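PDB 4JGN: RNA silencing suppressor p19 from Tomato bushy stunt virus, which suppresses RNA silencing as a homodimer, probably acting as a molecular caliper that binds siRNAs and selects them by the length of their duplex. Local coordinates for residues A[87-92]-A[100-105]. Numbering follows the deposited sequence.
Sequences GCTYSI and TVSGGS. With nucleotides of chain B.
Y90 meets V101 through its base, CB to CB 4.5 Å, while its ring extends away from the partner strand. With CG anti to the backbone N (chi1 173°), the ring runs out to W41 and W68, whose planes are inclined to it by about 45° and 55°, neither stacked nor perpendicular; the side chain also packs on A115 and K119 of helix 108-124, and the hydroxyl at the ring's far edge hydrogen-bonds E39. The backbones of Y90 and V101 form a reciprocal hydrogen-bonded antiparallel pair: Y90 N to V101 O is 2.9 Å, and V101 N to Y90 O is 2.8 Å. Y90 O also accepts a long, weak bond from T100 OG1. C88 and G103 repeat the pairing, with C88 N to G103 O at 2.8 Å and the donor almost in line with the carbonyl. C88 SG lies 3.8 Å from S105 CA.

T89, S91, T100 and S102 occupy the RNA-facing side. T89 CG2 approaches T100 OG1 to 2.9 Å, unusually short for a methyl, so its detail is doubtful. S102 OG sits 3.0 Å from O4' of cytidine 13 of chain B; a water bound to S102 OG, and weakly to T89 OG1, donates to that same O4'. G87 CA comes within 3.4 Å of O4' of U14 of chain B; with no side chain at G87, this sugar lies directly against the backbone. T89 and S91 also pack on sugars, consistent with a surface that meets the RNA through its riboses.

The two strands form the hairpin 87-94/97-104. Strand 36-43 flanks its first arm, with S40 OG hydrogen-bonded to S91 OG; helix 108-124 covers the C88/Y90 side, L111 touching C88; and T100, V101 and S102 pair antiparallel with a strand of the second subunit, continuing the sheet across the dimer.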
loop_
_atom_site.group_PDB
_atom_site.type_symbol
_atom_site.label_atom_id
_atom_site.label_comp_id
_atom_site.label_asym_id
_atom_site.label_seq_id
_atom_site.Cartn_x
_atom_site.Cartn_y
_atom_site.Cartn_z
ATOM N N GLY A 87 -11.162 -11.669 3.611
ATOM C CA GLY A 87 -10.138 -10.635 3.307
ATOM C C GLY A 87 -10.307 -10.044 1.917
ATOM O O GLY A 87 -10.624 -10.746 0.917
ATOM N N CYS A 88 -10.050 -8.744 1.847
ATOM C CA CYS A 88 -10.137 -8.000 0.624
ATOM C C CYS A 88 -8.817 -7.296 0.404
ATOM O O CYS A 88 -8.229 -6.708 1.370
ATOM C CB CYS A 88 -11.151 -6.943 0.782
ATOM S SG CYS A 88 -12.902 -7.686 0.974
ATOM N N THR A 89 -8.376 -7.291 -0.846
ATOM C CA THR A 89 -7.061 -6.671 -1.151
ATOM C C THR A 89 -7.103 -5.985 -2.506
ATOM O O THR A 89 -7.513 -6.601 -3.563
ATOM C CB THR A 89 -5.957 -7.730 -1.262
ATOM O OG1 THR A 89 -5.837 -8.413 -0.018
ATOM C CG2 THR A 89 -4.603 -7.057 -1.460
ATOM N N TYR A 90 -6.552 -4.761 -2.548
ATOM C CA TYR A 90 -6.303 -4.100 -3.800
ATOM C C TYR A 90 -4.803 -4.039 -3.984
ATOM O O TYR A 90 -4.130 -3.671 -2.997
ATOM C CB TYR A 90 -6.805 -2.631 -3.745
ATOM C CG TYR A 90 -6.413 -1.857 -4.972
ATOM C CD1 TYR A 90 -7.035 -2.101 -6.221
ATOM C CD2 TYR A 90 -5.418 -0.836 -4.905
ATOM C CE1 TYR A 90 -6.611 -1.411 -7.377
ATOM C CE2 TYR A 90 -5.018 -0.143 -6.030
ATOM C CZ TYR A 90 -5.593 -0.425 -7.258
ATOM O OH TYR A 90 -5.249 0.258 -8.398
ATOM N N SER A 91 -4.278 -4.371 -5.172
ATOM C CA SER A 91 -2.836 -4.191 -5.400
ATOM C C SER A 91 -2.626 -3.412 -6.702
ATOM O O SER A 91 -3.495 -3.522 -7.636
ATOM C CB SER A 91 -2.141 -5.524 -5.385
ATOM O OG SER A 91 -2.622 -6.228 -6.479
ATOM N N ILE A 92 -1.541 -2.666 -6.803
ATOM C CA ILE A 92 -1.271 -1.971 -8.013
ATOM C C ILE A 92 0.301 -2.012 -8.112
ATOM O O ILE A 92 0.984 -1.869 -7.063
ATOM C CB ILE A 92 -1.814 -0.473 -7.996
ATOM C CG1 ILE A 92 -1.489 0.198 -9.354
ATOM C CG2 ILE A 92 -1.293 0.332 -6.761
ATOM C CD1 ILE A 92 -2.124 1.598 -9.491
ATOM N N THR A 100 -0.111 -2.526 -1.875
ATOM C CA THR A 100 -1.315 -3.301 -1.606
ATOM C C THR A 100 -2.102 -2.633 -0.465
ATOM O O THR A 100 -1.514 -2.093 0.474
ATOM C CB THR A 100 -0.908 -4.843 -1.291
ATOM O OG1 THR A 100 -2.106 -5.619 -1.178
ATOM C CG2 THR A 100 -0.415 -4.842 0.097
ATOM N N VAL A 101 -3.404 -2.644 -0.504
ATOM C CA VAL A 101 -4.204 -2.097 0.565
ATOM C C VAL A 101 -5.116 -3.254 0.942
ATOM O O VAL A 101 -5.833 -3.843 0.060
ATOM C CB VAL A 101 -5.059 -0.957 0.032
ATOM C CG1 VAL A 101 -5.936 -0.435 1.173
ATOM C CG2 VAL A 101 -4.148 0.201 -0.485
ATOM N N SER A 102 -5.138 -3.633 2.197
ATOM C CA SER A 102 -5.885 -4.864 2.531
ATOM C C SER A 102 -6.537 -4.806 3.905
ATOM O O SER A 102 -6.078 -4.050 4.803
ATOM C CB SER A 102 -4.992 -6.082 2.295
ATOM O OG SER A 102 -3.964 -6.167 3.196
ATOM N N GLY A 103 -7.622 -5.599 4.084
ATOM C CA GLY A 103 -8.220 -5.708 5.407
ATOM C C GLY A 103 -9.493 -6.548 5.229
ATOM O O GLY A 103 -9.675 -7.233 4.182
ATOM N N GLY A 104 -10.327 -6.529 6.233
ATOM C CA GLY A 104 -11.474 -7.440 6.172
ATOM C C GLY A 104 -12.611 -6.730 5.461
ATOM O O GLY A 104 -12.661 -5.513 5.380
ATOM N N SER A 105 -13.649 -7.491 5.059
ATOM C CA SER A 105 -14.720 -6.856 4.252
ATOM C C SER A 105 -15.504 -5.824 5.015
ATOM O O SER A 105 -16.167 -4.970 4.401
ATOM C CB SER A 105 -15.673 -7.934 3.696
ATOM O OG SER A 105 -15.938 -8.976 4.632
ATOM P P C B 13 -1.535 -7.547 8.265
ATOM O OP1 C B 13 -1.996 -6.423 9.064
ATOM O OP2 C B 13 -1.024 -8.813 8.854
ATOM O "O5'" C B 13 -2.824 -8.056 7.412
ATOM C "C5'" C B 13 -3.598 -7.119 6.655
ATOM C "C4'" C B 13 -4.640 -7.839 5.797
ATOM O "O4'" C B 13 -3.901 -8.705 4.861
ATOM C "C3'" C B 13 -5.467 -8.873 6.585
ATOM O "O3'" C B 13 -6.499 -8.213 7.270
ATOM C "C2'" C B 13 -5.938 -9.772 5.468
ATOM O "O2'" C B 13 -6.909 -9.136 4.626
ATOM C "C1'" C B 13 -4.593 -9.950 4.737
ATOM N N1 C B 13 -3.776 -11.131 5.224
ATOM C C2 C B 13 -4.197 -12.446 4.883
ATOM O O2 C B 13 -5.245 -12.600 4.191
ATOM N N3 C B 13 -3.501 -13.525 5.257
ATOM C C4 C B 13 -2.376 -13.361 5.981
ATOM N N4 C B 13 -1.653 -14.472 6.375
ATOM C C5 C B 13 -1.971 -12.065 6.354
ATOM C C6 C B 13 -2.647 -10.970 5.958
ATOM P P U B 14 -6.999 -8.754 8.651
ATOM O OP1 U B 14 -7.840 -7.639 9.011
ATOM O OP2 U B 14 -5.911 -9.339 9.445
ATOM O "O5'" U B 14 -7.862 -10.067 8.244
ATOM C "C5'" U B 14 -9.027 -9.723 7.331
ATOM C "C4'" U B 14 -9.700 -11.067 6.972
ATOM O "O4'" U B 14 -8.781 -11.813 6.203
ATOM C "C3'" U B 14 -9.949 -12.106 8.077
ATOM O "O3'" U B 14 -11.152 -11.756 8.739
ATOM C "C2'" U B 14 -10.051 -13.457 7.346
ATOM O "O2'" U B 14 -11.252 -13.452 6.559
ATOM C "C1'" U B 14 -8.879 -13.212 6.398
ATOM N N1 U B 14 -7.567 -13.787 6.895
ATOM C C2 U B 14 -7.420 -15.168 6.756
ATOM O O2 U B 14 -8.283 -15.840 6.248
ATOM N N3 U B 14 -6.230 -15.743 7.152
ATOM C C4 U B 14 -5.233 -14.977 7.761
ATOM O O4 U B 14 -4.214 -15.552 8.148
ATOM C C5 U B 14 -5.440 -13.527 7.884
ATOM C C6 U B 14 -6.607 -12.989 7.474
HETATM O O HOH W 1 -3.043 -8.606 1.770
#